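Local coordinates for protein CDP-glucose-4,6-dehydratase (Yersinia pseudotuberculosis, PDB 1RKX) that catalyses the dehydration of CDP-D-glucose to CDP-4-keto-6-deoxy-D-glucose, using NAD held in a Rossmann fold of the short-chain dehydrogenase/reductase type, at residues G19-W24 and E237-Y242; D65-N70 and P100-S105; P318-N323 and I347-N352. All coordinates share one frame; numbering follows the deposited sequence.

From the N terminus, the chain first forms strand 11-15 and then helix 20-31, whose first turn opens contact 1. Before that contact closes at helix 236-251, the chain builds most of the parallel sheet, and within this long loop contact 2 is nested: the turn after strand 60-63 meets the start of helix 100-121. Contact 3 follows in series, with residues 318-323 closing a short, mostly helical loop against helix 342-355. Contacts 1 and 2 lie on NAD, near its pyrophosphate and its adenine respectively, their centres about 22 Å apart. Contact 3 adjoins contact 1, where the carboxylate of Glu237 receives the backbone N-H groups of Arg319 and Trp320.

Contact 1: residues G19-W24 and E237-Y242; sequences GFKGGW and EPLSGY. With NAD (nicotinamide-adenine-dinucleotide), chain G.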
loop_
_atom_site.group_PDB
_atom_site.type_symbol
_atom_site.label_atom_id
_atom_site.label_comp_id
_atom_site.label_asym_id
_atom_site.label_seq_id
_atom_site.Cartn_x
_atom_site.Cartn_y
_atom_site.Cartn_z
ATOM N N GLY C 19 -15.404 -34.309 6.018
ATOM C CA GLY C 19 -15.644 -33.193 6.915
ATOM C C GLY C 19 -16.953 -32.468 6.650
ATOM O O GLY C 19 -17.758 -32.889 5.813
ATOM N N PHE C 20 -17.153 -31.364 7.363
ATOM C CA PHE C 20 -18.366 -30.560 7.246
ATOM C C PHE C 20 -18.578 -29.971 5.854
ATOM O O PHE C 20 -19.556 -30.303 5.177
ATOM C CB PHE C 20 -18.336 -29.446 8.303
ATOM C CG PHE C 20 -19.487 -28.477 8.215
ATOM C CD1 PHE C 20 -20.806 -28.925 8.270
ATOM C CD2 PHE C 20 -19.246 -27.107 8.131
ATOM C CE1 PHE C 20 -21.876 -28.022 8.246
ATOM C CE2 PHE C 20 -20.302 -26.191 8.106
ATOM C CZ PHE C 20 -21.621 -26.650 8.166
ATOM N N LYS C 21 -17.676 -29.095 5.420
ATOM C CA LYS C 21 -17.813 -28.482 4.103
ATOM C C LYS C 21 -17.662 -29.508 2.992
ATOM O O LYS C 21 -18.382 -29.465 1.992
ATOM C CB LYS C 21 -16.777 -27.370 3.910
ATOM C CG LYS C 21 -16.968 -26.175 4.842
ATOM C CD LYS C 21 -15.890 -25.122 4.638
ATOM C CE LYS C 21 -15.930 -24.537 3.232
ATOM N NZ LYS C 21 -14.871 -23.506 3.018
ATOM N N GLY C 22 -16.721 -30.428 3.171
ATOM C CA GLY C 22 -16.480 -31.456 2.176
ATOM C C GLY C 22 -17.671 -32.366 1.957
ATOM O O GLY C 22 -17.932 -32.786 0.830
ATOM N N GLY C 23 -18.378 -32.680 3.039
ATOM C CA GLY C 23 -19.549 -33.533 2.943
ATOM C C GLY C 23 -20.654 -32.843 2.166
ATOM O O GLY C 23 -21.251 -33.431 1.262
ATOM N N TRP C 24 -20.941 -31.591 2.505
ATOM C CA TRP C 24 -21.987 -30.878 1.773
ATOM C C TRP C 24 -21.611 -30.749 0.298
ATOM O O TRP C 24 -22.457 -30.925 -0.576
ATOM C CB TRP C 24 -22.239 -29.488 2.375
ATOM C CG TRP C 24 -23.136 -29.513 3.586
ATOM C CD1 TRP C 24 -22.762 -29.424 4.890
ATOM C CD2 TRP C 24 -24.564 -29.651 3.587
ATOM N NE1 TRP C 24 -23.868 -29.494 5.713
ATOM C CE2 TRP C 24 -24.986 -29.635 4.935
ATOM C CE3 TRP C 24 -25.526 -29.788 2.576
ATOM C CZ2 TRP C 24 -26.336 -29.749 5.302
ATOM C CZ3 TRP C 24 -26.871 -29.902 2.939
ATOM C CH2 TRP C 24 -27.259 -29.881 4.294
ATOM N N GLU C 237 -23.489 -21.304 0.750
ATOM C CA GLU C 237 -23.154 -20.029 0.112
ATOM C C GLU C 237 -21.746 -20.052 -0.499
ATOM O O GLU C 237 -21.590 -19.854 -1.701
ATOM C CB GLU C 237 -23.299 -18.883 1.119
ATOM C CG GLU C 237 -24.706 -18.787 1.734
ATOM C CD GLU C 237 -25.668 -17.901 0.945
ATOM O OE1 GLU C 237 -25.686 -17.967 -0.308
ATOM O OE2 GLU C 237 -26.426 -17.141 1.584
ATOM N N PRO C 238 -20.699 -20.278 0.315
ATOM C CA PRO C 238 -19.380 -20.300 -0.318
ATOM C C PRO C 238 -19.239 -21.472 -1.288
ATOM O O PRO C 238 -18.591 -21.347 -2.324
ATOM C CB PRO C 238 -18.420 -20.400 0.869
ATOM C CG PRO C 238 -19.247 -21.088 1.929
ATOM C CD PRO C 238 -20.582 -20.393 1.778
ATOM N N LEU C 239 -19.854 -22.605 -0.956
ATOM C CA LEU C 239 -19.770 -23.773 -1.830
ATOM C C LEU C 239 -20.338 -23.460 -3.215
ATOM O O LEU C 239 -19.805 -23.916 -4.228
ATOM C CB LEU C 239 -20.500 -24.968 -1.206
ATOM C CG LEU C 239 -19.633 -25.897 -0.341
ATOM C CD1 LEU C 239 -18.887 -25.095 0.713
ATOM C CD2 LEU C 239 -20.503 -26.967 0.298
ATOM N N SER C 240 -21.412 -22.676 -3.269
ATOM C CA SER C 240 -21.983 -22.323 -4.566
ATOM C C SER C 240 -20.935 -21.535 -5.337
ATOM O O SER C 240 -20.811 -21.676 -6.549
ATOM C CB SER C 240 -23.271 -21.501 -4.405
ATOM O OG SER C 240 -23.040 -20.241 -3.795
ATOM N N GLY C 241 -20.166 -20.717 -4.621
ATOM C CA GLY C 241 -19.121 -19.939 -5.265
ATOM C C GLY C 241 -18.007 -20.836 -5.778
ATOM O O GLY C 241 -17.487 -20.620 -6.870
ATOM N N TYR C 242 -17.639 -21.845 -4.989
ATOM C CA TYR C 242 -16.587 -22.789 -5.382
ATOM C C TYR C 242 -16.994 -23.523 -6.664
ATOM O O TYR C 242 -16.183 -23.717 -7.563
ATOM C CB TYR C 242 -16.352 -23.838 -4.287
ATOM C CG TYR C 242 -15.903 -23.311 -2.936
ATOM C CD1 TYR C 242 -15.772 -24.177 -1.849
ATOM C CD2 TYR C 242 -15.635 -21.955 -2.735
ATOM C CE1 TYR C 242 -15.389 -23.710 -0.594
ATOM C CE2 TYR C 242 -15.252 -21.475 -1.472
ATOM C CZ TYR C 242 -15.134 -22.355 -0.413
ATOM O OH TYR C 242 -14.785 -21.886 0.835
HETATM P PA NAD G . -13.731 -30.354 9.068
HETATM O O1A NAD G . -12.831 -30.623 10.210
HETATM O O2A NAD G . -15.156 -30.748 9.221
HETATM O O5B NAD G . -13.171 -31.050 7.731
HETATM C C5B NAD G . -11.740 -31.199 7.567
HETATM C C4B NAD G . -11.417 -32.340 6.601
HETATM O O4B NAD G . -9.971 -32.341 6.593
HETATM C C3B NAD G . -11.834 -33.704 7.132
HETATM O O3B NAD G . -12.535 -34.375 6.066
HETATM C C2B NAD G . -10.507 -34.336 7.509
HETATM O O2B NAD G . -10.528 -35.790 7.473
HETATM C C1B NAD G . -9.570 -33.684 6.526
HETATM N N9A NAD G . -8.177 -33.779 6.934
HETATM C C8A NAD G . -7.554 -33.124 7.964
HETATM N N7A NAD G . -6.267 -33.436 8.091
HETATM C C5A NAD G . -6.048 -34.352 7.081
HETATM C C6A NAD G . -4.889 -35.060 6.693
HETATM N N6A NAD G . -3.701 -34.980 7.258
HETATM N N1A NAD G . -4.997 -35.915 5.628
HETATM C C2A NAD G . -6.222 -36.024 5.018
HETATM N N3A NAD G . -7.360 -35.421 5.289
HETATM C C4A NAD G . -7.211 -34.581 6.350
HETATM O O3 NAD G . -13.621 -28.839 8.709
HETATM P PN NAD G . -14.390 -27.944 7.576
HETATM O O1N NAD G . -15.158 -26.963 8.348
HETATM O O2N NAD G . -15.239 -28.852 6.763
HETATM O O5D NAD G . -13.194 -27.235 6.820
HETATM C C5D NAD G . -13.036 -27.532 5.428
HETATM C C4D NAD G . -11.904 -26.708 4.848
HETATM O O4D NAD G . -12.368 -25.320 4.934
HETATM C C3D NAD G . -10.553 -26.703 5.564
HETATM O O3D NAD G . -9.524 -26.468 4.582
HETATM C C2D NAD G . -10.695 -25.516 6.507
HETATM O O2D NAD G . -9.401 -25.040 6.917
HETATM C C1D NAD G . -11.422 -24.536 5.625
HETATM N N1N NAD G . -12.081 -23.486 6.393
HETATM C C2N NAD G . -13.274 -23.700 7.106
HETATM C C3N NAD G . -13.966 -22.575 7.809
HETATM C C7N NAD G . -15.241 -22.873 8.486
HETATM O O7N NAD G . -15.810 -21.922 9.044
HETATM N N7N NAD G . -15.797 -24.101 8.521
HETATM C C4N NAD G . -13.280 -21.228 7.870
HETATM C C5N NAD G . -12.009 -21.182 7.084
HETATM C C6N NAD G . -11.481 -22.189 6.422
#
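Lys21 reaches from the first turn of helix 20-31 to Tyr242 on helix 236-251, and its NZ donates a hydrogen bond of 2.7 Å to Tyr242 OH. This is the single polar bond between the two segments. The ammonium group arrives at the edge of the phenol, in the ring plane, with the lysine chain running nearly perpendicular to the tyrosine side chain. A bend at chi3 (63°) turns CE and NZ toward the hydroxyl, while CD lies along the nicotinamide-side ribose, 3.5 Å from NAD O4D.

Apolar packing accompanies this bond. CD1 of Leu239 rests 3.9 Å from Lys21 CE, while CD2 sits between Lys21 O and Trp24 CB, 3.7 Å from each. The indole of Trp24 leads away from Leu239 and hydrogen-bonds through NE1 to Gly199 O. The short helix segments cross at -60° with axes 10.7 Å apart, a spacing bridged by side chains.

Backbone bonds secure the cofactor. Phe20 N donates to NAD O2A at 2.8 Å in an almost straight bond (173°), and Lys21 N donates to NAD O2N, also at 2.8 Å, so that each phosphate is held by one N-H of the helix start. Gly19 occupies the N-cap position, and its lack of a side chain lets the ribose-phosphate linkage lie close against it. Positive electrostatics at the helix N terminus probably favour the pyrophosphate further. A glycine-rich turn leading into a helix beneath the diphosphate is the dinucleotide-binding motif of the Rossmann fold.

Contact 2: residues D65-N70 and P100-S105; sequences DIRDQN and PVETYS. With NAD (nicotinamide-adenine-dinucleotide), chain G.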
loop_
_atom_site.group_PDB
_atom_site.type_symbol
_atom_site.label_atom_id
_atom_site.label_comp_id
_atom_site.label_asym_id
_atom_site.label_seq_id
_atom_site.Cartn_x
_atom_site.Cartn_y
_atom_site.Cartn_z
ATOM N N ASP C 65 -4.069 -40.089 4.426
ATOM C CA ASP C 65 -3.501 -38.852 4.947
ATOM C C ASP C 65 -2.905 -38.071 3.779
ATOM O O ASP C 65 -2.166 -38.639 2.978
ATOM C CB ASP C 65 -2.405 -39.192 5.960
ATOM C CG ASP C 65 -2.058 -38.028 6.859
ATOM O OD1 ASP C 65 -1.783 -36.929 6.342
ATOM O OD2 ASP C 65 -2.055 -38.220 8.097
ATOM N N ILE C 66 -3.216 -36.779 3.673
ATOM C CA ILE C 66 -2.673 -35.985 2.575
ATOM C C ILE C 66 -1.175 -35.757 2.743
ATOM O O ILE C 66 -0.525 -35.248 1.839
ATOM C CB ILE C 66 -3.361 -34.602 2.431
ATOM C CG1 ILE C 66 -3.214 -33.795 3.721
ATOM C CG2 ILE C 66 -4.820 -34.788 2.023
ATOM C CD1 ILE C 66 -3.774 -32.378 3.613
ATOM N N ARG C 67 -0.638 -36.122 3.906
ATOM C CA ARG C 67 0.793 -35.969 4.160
ATOM C C ARG C 67 1.554 -37.178 3.607
ATOM O O ARG C 67 2.783 -37.231 3.652
ATOM C CB ARG C 67 1.050 -35.811 5.662
ATOM C CG ARG C 67 0.654 -34.446 6.201
ATOM C CD ARG C 67 0.687 -34.407 7.710
ATOM N NE ARG C 67 -0.303 -35.309 8.288
ATOM C CZ ARG C 67 -0.582 -35.370 9.585
ATOM N NH1 ARG C 67 0.056 -34.581 10.441
ATOM N NH2 ARG C 67 -1.500 -36.214 10.027
ATOM N N ASP C 68 0.805 -38.152 3.100
ATOM C CA ASP C 68 1.387 -39.352 2.505
ATOM C C ASP C 68 1.463 -39.024 1.014
ATOM O O ASP C 68 0.541 -39.322 0.259
ATOM C CB ASP C 68 0.462 -40.555 2.728
ATOM C CG ASP C 68 1.108 -41.873 2.330
ATOM O OD1 ASP C 68 1.929 -41.877 1.391
ATOM O OD2 ASP C 68 0.779 -42.909 2.951
ATOM N N GLN C 69 2.567 -38.416 0.601
ATOM C CA GLN C 69 2.753 -37.996 -0.784
ATOM C C GLN C 69 2.453 -39.038 -1.858
ATOM O O GLN C 69 1.723 -38.757 -2.816
ATOM C CB GLN C 69 4.178 -37.473 -0.983
ATOM C CG GLN C 69 4.421 -36.867 -2.368
ATOM C CD GLN C 69 5.834 -36.331 -2.531
ATOM O OE1 GLN C 69 6.602 -36.276 -1.572
ATOM N NE2 GLN C 69 6.179 -35.925 -3.751
ATOM N N ASN C 70 3.011 -40.235 -1.715
ATOM C CA ASN C 70 2.790 -41.257 -2.727
ATOM C C ASN C 70 1.371 -41.815 -2.733
ATOM O O ASN C 70 0.797 -42.056 -3.798
ATOM C CB ASN C 70 3.785 -42.405 -2.567
ATOM C CG ASN C 70 3.897 -43.238 -3.825
ATOM O OD1 ASN C 70 4.436 -42.781 -4.836
ATOM N ND2 ASN C 70 3.374 -44.457 -3.781
ATOM N N PRO C 100 1.508 -27.231 16.343
ATOM C CA PRO C 100 1.897 -26.396 15.206
ATOM C C PRO C 100 2.521 -27.171 14.032
ATOM O O PRO C 100 2.179 -26.944 12.872
ATOM C CB PRO C 100 2.861 -25.387 15.842
ATOM C CG PRO C 100 3.479 -26.172 16.977
ATOM C CD PRO C 100 2.271 -26.876 17.553
ATOM N N VAL C 101 3.418 -28.099 14.337
ATOM C CA VAL C 101 4.087 -28.870 13.300
ATOM C C VAL C 101 3.091 -29.635 12.422
ATOM O O VAL C 101 3.163 -29.575 11.190
ATOM C CB VAL C 101 5.112 -29.846 13.928
ATOM C CG1 VAL C 101 5.845 -30.619 12.833
ATOM C CG2 VAL C 101 6.111 -29.063 14.786
ATOM N N GLU C 102 2.156 -30.342 13.052
ATOM C CA GLU C 102 1.152 -31.094 12.310
ATOM C C GLU C 102 0.294 -30.153 11.455
ATOM O O GLU C 102 -0.140 -30.517 10.360
ATOM C CB GLU C 102 0.243 -31.872 13.271
ATOM C CG GLU C 102 0.948 -32.960 14.081
ATOM C CD GLU C 102 2.064 -32.420 14.968
ATOM O OE1 GLU C 102 1.840 -31.411 15.678
ATOM O OE2 GLU C 102 3.165 -33.016 14.960
ATOM N N THR C 103 0.049 -28.948 11.960
ATOM C CA THR C 103 -0.763 -27.976 11.228
ATOM C C THR C 103 -0.050 -27.576 9.947
ATOM O O THR C 103 -0.652 -27.559 8.865
ATOM C CB THR C 103 -1.031 -26.709 12.066
ATOM O OG1 THR C 103 -1.810 -27.050 13.216
ATOM C CG2 THR C 103 -1.790 -25.676 11.241
ATOM N N TYR C 104 1.234 -27.255 10.069
ATOM C CA TYR C 104 2.015 -26.865 8.908
ATOM C C TYR C 104 2.208 -28.022 7.935
ATOM O O TYR C 104 2.093 -27.840 6.725
ATOM C CB TYR C 104 3.379 -26.305 9.324
ATOM C CG TYR C 104 3.335 -24.846 9.742
ATOM C CD1 TYR C 104 3.487 -24.474 11.080
ATOM C CD2 TYR C 104 3.142 -23.838 8.796
ATOM C CE1 TYR C 104 3.448 -23.131 11.467
ATOM C CE2 TYR C 104 3.098 -22.489 9.167
ATOM C CZ TYR C 104 3.253 -22.143 10.505
ATOM O OH TYR C 104 3.217 -20.816 10.877
ATOM N N SER C 105 2.507 -29.210 8.451
ATOM C CA SER C 105 2.701 -30.359 7.570
ATOM C C SER C 105 1.415 -30.641 6.794
ATOM O O SER C 105 1.446 -30.845 5.577
ATOM C CB SER C 105 3.112 -31.599 8.378
ATOM O OG SER C 105 2.125 -31.932 9.338
HETATM P PA NAD G . -13.731 -30.354 9.068
HETATM O O1A NAD G . -12.831 -30.623 10.210
HETATM O O2A NAD G . -15.156 -30.748 9.221
HETATM O O5B NAD G . -13.171 -31.050 7.731
HETATM C C5B NAD G . -11.740 -31.199 7.567
HETATM C C4B NAD G . -11.417 -32.340 6.601
HETATM O O4B NAD G . -9.971 -32.341 6.593
HETATM C C3B NAD G . -11.834 -33.704 7.132
HETATM O O3B NAD G . -12.535 -34.375 6.066
HETATM C C2B NAD G . -10.507 -34.336 7.509
HETATM O O2B NAD G . -10.528 -35.790 7.473
HETATM C C1B NAD G . -9.570 -33.684 6.526
HETATM N N9A NAD G . -8.177 -33.779 6.934
HETATM C C8A NAD G . -7.554 -33.124 7.964
HETATM N N7A NAD G . -6.267 -33.436 8.091
HETATM C C5A NAD G . -6.048 -34.352 7.081
HETATM C C6A NAD G . -4.889 -35.060 6.693
HETATM N N6A NAD G . -3.701 -34.980 7.258
HETATM N N1A NAD G . -4.997 -35.915 5.628
HETATM C C2A NAD G . -6.222 -36.024 5.018
HETATM N N3A NAD G . -7.360 -35.421 5.289
HETATM C C4A NAD G . -7.211 -34.581 6.350
HETATM O O3 NAD G . -13.621 -28.839 8.709
HETATM P PN NAD G . -14.390 -27.944 7.576
HETATM O O1N NAD G . -15.158 -26.963 8.348
HETATM O O2N NAD G . -15.239 -28.852 6.763
HETATM O O5D NAD G . -13.194 -27.235 6.820
HETATM C C5D NAD G . -13.036 -27.532 5.428
HETATM C C4D NAD G . -11.904 -26.708 4.848
HETATM O O4D NAD G . -12.368 -25.320 4.934
HETATM C C3D NAD G . -10.553 -26.703 5.564
HETATM O O3D NAD G . -9.524 -26.468 4.582
HETATM C C2D NAD G . -10.695 -25.516 6.507
HETATM O O2D NAD G . -9.401 -25.040 6.917
HETATM C C1D NAD G . -11.422 -24.536 5.625
HETATM N N1N NAD G . -12.081 -23.486 6.393
HETATM C C2N NAD G . -13.274 -23.700 7.106
HETATM C C3N NAD G . -13.966 -22.575 7.809
HETATM C C7N NAD G . -15.241 -22.873 8.486
HETATM O O7N NAD G . -15.810 -21.922 9.044
HETATM N N7N NAD G . -15.797 -24.101 8.521
HETATM C C4N NAD G . -13.280 -21.228 7.870
HETATM C C5N NAD G . -12.009 -21.182 7.084
HETATM C C6N NAD G . -11.481 -22.189 6.422
#
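Arg67 runs the end of its aliphatic chain alongside Ser105, with CD 3.3 Å from Ser105 OG. That oxygen also lies at the edge of the guanidinium, in its plane, although no hydrogen bond joins the two segments. Farther out, NH1 approaches Glu102 CB at 3.9 Å. The Glu102 chain is bent and carries its carboxylate away, so the opposite charges stay apart and the contact with helix 100-121 is one of packing.

The guanidinium is positioned from its own segment. A bend at chi3 (-64°) folds Arg67 back to Asp65, which it grips side-on: NE donates to OD1 at 2.9 Å, nearly straight (174°), and NH2 donates to OD2 at 2.8 Å on the syn side of that oxygen, the two bonds together making a bidentate salt bridge. Arg67 N also reaches Asp65 OD1 at 2.8 Å, from the anti side, which completes an Asx turn within the type I turn spanning Asp65 to Asp68.

Adenine recognition is built on the same turn. NAD N6A donates to Asp65 OD1 at 2.9 Å, and Ile66 N donates to NAD N1A at 2.8 Å with an angle of 169°. The amino group and ring nitrogen of one adenine edge are thus read together, while Ile66 CG1 packs 3.6 Å from NAD C6A. Beyond the site, Pro100 and Val101 pack on Glu116 of the second subunit, placing this helix start at a subunit interface.

Asp65 OD1 therefore gathers three N-H donors, two from Arg67 and one from the cofactor. Such a setting probably favours an ionised carboxylate held at a fixed rotation, with Arg67, itself beside the adenine amino group, holding it in orientation, and Ser105 and Glu102 packing against that arginine from helix 100-121.

Contact 3: residues P318-N323 and I347-N352; sequences PRWNLN and ITEINN
Trp320 points the six-membered ring of its indole at the backbone of helix 342-355, joining the segment that leads into helix 322-338 to the last long helix of this extended short-chain dehydrogenase fold. The ring meets the helix edge-on: Glu349 O and Asn352 C both lie near its plane, at 4.3 Å from CH2 and 4.2 Å from CZ2 respectively. Both of these helix atoms belong to the main chain, so the rim of the indole abuts the helix backbone itself. With CG anti to its own carbonyl carbon (chi1 -62°), Trp320 carries CZ2 and CH2, the far rim of the indole, to that backbone.

The better-packed part of the contact is centred on this buried ring. Glu349 adds its aliphatic stem, with CG 4.5 Å from Trp320 CH2. Its CG stands anti to the backbone N (chi1 -175°), which brings the chain forward although CB itself projects to one side, and its OE2 is hydrogen-bonded to His234 NE2. That histidine also meets the indole edge-to-face, while Tyr328 of helix 322-338 stacks on the indole.

Toward the outer side the fit is looser. Asn352, partly exposed, contributes mainly backbone; its side chain comes no closer than 4.7 Å to residues 318-323, and its amide turns away. No hydrogen bond links the two segments, and the surface buried between them amounts to 110 Å². The indole's own polar atom is nevertheless satisfied close by: Trp320 NE1 is hydrogen-bonded to Thr356 OG1, just beyond the end of that helix.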
loop_
_atom_site.group_PDB
_atom_site.type_symbol
_atom_site.label_atom_id
_atom_site.label_comp_id
_atom_site.label_asym_id
_atom_site.label_seq_id
_atom_site.Cartn_x
_atom_site.Cartn_y
_atom_site.Cartn_z
ATOM N N PRO C 318 -24.592 -14.129 -2.702
ATOM C CA PRO C 318 -25.195 -14.966 -1.664
ATOM C C PRO C 318 -26.706 -15.014 -1.886
ATOM O O PRO C 318 -27.267 -14.124 -2.527
ATOM C CB PRO C 318 -24.798 -14.258 -0.370
ATOM C CG PRO C 318 -24.635 -12.830 -0.787
ATOM C CD PRO C 318 -23.930 -12.953 -2.113
ATOM N N ARG C 319 -27.363 -16.036 -1.354
ATOM C CA ARG C 319 -28.798 -16.193 -1.560
ATOM C C ARG C 319 -29.657 -16.125 -0.309
ATOM O O ARG C 319 -30.839 -15.789 -0.394
ATOM C CB ARG C 319 -29.073 -17.525 -2.269
ATOM C CG ARG C 319 -28.243 -17.740 -3.510
ATOM C CD ARG C 319 -28.621 -19.031 -4.215
ATOM N NE ARG C 319 -27.716 -19.284 -5.327
ATOM C CZ ARG C 319 -27.944 -20.154 -6.302
ATOM N NH1 ARG C 319 -29.065 -20.869 -6.311
ATOM N NH2 ARG C 319 -27.050 -20.304 -7.269
ATOM N N TRP C 320 -29.079 -16.441 0.847
ATOM C CA TRP C 320 -29.840 -16.424 2.094
ATOM C C TRP C 320 -29.328 -15.448 3.147
ATOM O O TRP C 320 -28.132 -15.407 3.438
ATOM C CB TRP C 320 -29.862 -17.815 2.735
ATOM C CG TRP C 320 -30.509 -18.895 1.920
ATOM C CD1 TRP C 320 -31.360 -18.739 0.859
ATOM C CD2 TRP C 320 -30.393 -20.304 2.139
ATOM N NE1 TRP C 320 -31.782 -19.969 0.406
ATOM C CE2 TRP C 320 -31.204 -20.947 1.176
ATOM C CE3 TRP C 320 -29.684 -21.091 3.060
ATOM C CZ2 TRP C 320 -31.326 -22.342 1.108
ATOM C CZ3 TRP C 320 -29.805 -22.477 2.992
ATOM C CH2 TRP C 320 -30.622 -23.086 2.021
ATOM N N ASN C 321 -30.235 -14.666 3.727
ATOM C CA ASN C 321 -29.835 -13.744 4.778
ATOM C C ASN C 321 -29.598 -14.650 5.980
ATOM O O ASN C 321 -29.861 -15.852 5.907
ATOM C CB ASN C 321 -30.943 -12.728 5.075
ATOM C CG ASN C 321 -32.258 -13.384 5.435
ATOM O OD1 ASN C 321 -32.338 -14.169 6.376
ATOM N ND2 ASN C 321 -33.303 -13.057 4.686
ATOM N N LEU C 322 -29.114 -14.096 7.085
ATOM C CA LEU C 322 -28.838 -14.927 8.248
ATOM C C LEU C 322 -30.087 -15.599 8.813
ATOM O O LEU C 322 -30.069 -16.797 9.093
ATOM C CB LEU C 322 -28.138 -14.116 9.341
ATOM C CG LEU C 322 -27.536 -14.982 10.455
ATOM C CD1 LEU C 322 -26.641 -16.055 9.842
ATOM C CD2 LEU C 322 -26.752 -14.117 11.428
ATOM N N ASN C 323 -31.169 -14.837 8.969
ATOM C CA ASN C 323 -32.414 -15.385 9.506
ATOM C C ASN C 323 -32.843 -16.638 8.755
ATOM O O ASN C 323 -33.160 -17.655 9.365
ATOM C CB ASN C 323 -33.538 -14.348 9.441
ATOM C CG ASN C 323 -33.264 -13.132 10.300
ATOM O OD1 ASN C 323 -34.154 -12.317 10.541
ATOM N ND2 ASN C 323 -32.026 -12.997 10.760
ATOM N N ILE C 347 -30.179 -33.514 0.763
ATOM C CA ILE C 347 -30.302 -33.358 -0.682
ATOM C C ILE C 347 -31.367 -32.308 -0.974
ATOM O O ILE C 347 -31.202 -31.459 -1.850
ATOM C CB ILE C 347 -30.722 -34.680 -1.362
ATOM C CG1 ILE C 347 -29.674 -35.761 -1.093
ATOM C CG2 ILE C 347 -30.906 -34.458 -2.861
ATOM C CD1 ILE C 347 -28.276 -35.387 -1.529
ATOM N N THR C 348 -32.469 -32.379 -0.235
ATOM C CA THR C 348 -33.555 -31.422 -0.409
ATOM C C THR C 348 -33.085 -30.019 -0.034
ATOM O O THR C 348 -33.496 -29.039 -0.653
ATOM C CB THR C 348 -34.776 -31.805 0.451
ATOM O OG1 THR C 348 -35.329 -33.035 -0.036
ATOM C CG2 THR C 348 -35.843 -30.715 0.393
ATOM N N GLU C 349 -32.227 -29.922 0.981
ATOM C CA GLU C 349 -31.719 -28.621 1.393
ATOM C C GLU C 349 -30.924 -28.015 0.249
ATOM O O GLU C 349 -31.036 -26.825 -0.040
ATOM C CB GLU C 349 -30.838 -28.747 2.636
ATOM C CG GLU C 349 -30.386 -27.408 3.177
ATOM C CD GLU C 349 -30.652 -27.266 4.658
ATOM O OE1 GLU C 349 -31.773 -27.597 5.097
ATOM O OE2 GLU C 349 -29.745 -26.812 5.385
ATOM N N ILE C 350 -30.119 -28.842 -0.409
ATOM C CA ILE C 350 -29.332 -28.375 -1.536
ATOM C C ILE C 350 -30.270 -27.914 -2.643
ATOM O O ILE C 350 -30.031 -26.885 -3.278
ATOM C CB ILE C 350 -28.410 -29.493 -2.065
ATOM C CG1 ILE C 350 -27.278 -29.735 -1.058
ATOM C CG2 ILE C 350 -27.857 -29.117 -3.436
ATOM C CD1 ILE C 350 -26.476 -31.002 -1.306
ATOM N N ASN C 351 -31.342 -28.667 -2.869
ATOM C CA ASN C 351 -32.310 -28.300 -3.901
ATOM C C ASN C 351 -32.990 -26.978 -3.555
ATOM O O ASN C 351 -33.189 -26.129 -4.422
ATOM C CB ASN C 351 -33.367 -29.396 -4.075
ATOM C CG ASN C 351 -32.804 -30.654 -4.705
ATOM O OD1 ASN C 351 -32.014 -30.592 -5.651
ATOM N ND2 ASN C 351 -33.220 -31.807 -4.196
ATOM N N ASN C 352 -33.350 -26.810 -2.285
ATOM C CA ASN C 352 -33.990 -25.579 -1.839
ATOM C C ASN C 352 -33.071 -24.397 -2.117
ATOM O O ASN C 352 -33.523 -23.332 -2.537
ATOM C CB ASN C 352 -34.296 -25.651 -0.342
ATOM C CG ASN C 352 -35.484 -26.540 -0.032
ATOM O OD1 ASN C 352 -35.690 -26.946 1.112
ATOM N ND2 ASN C 352 -36.282 -26.836 -1.052
#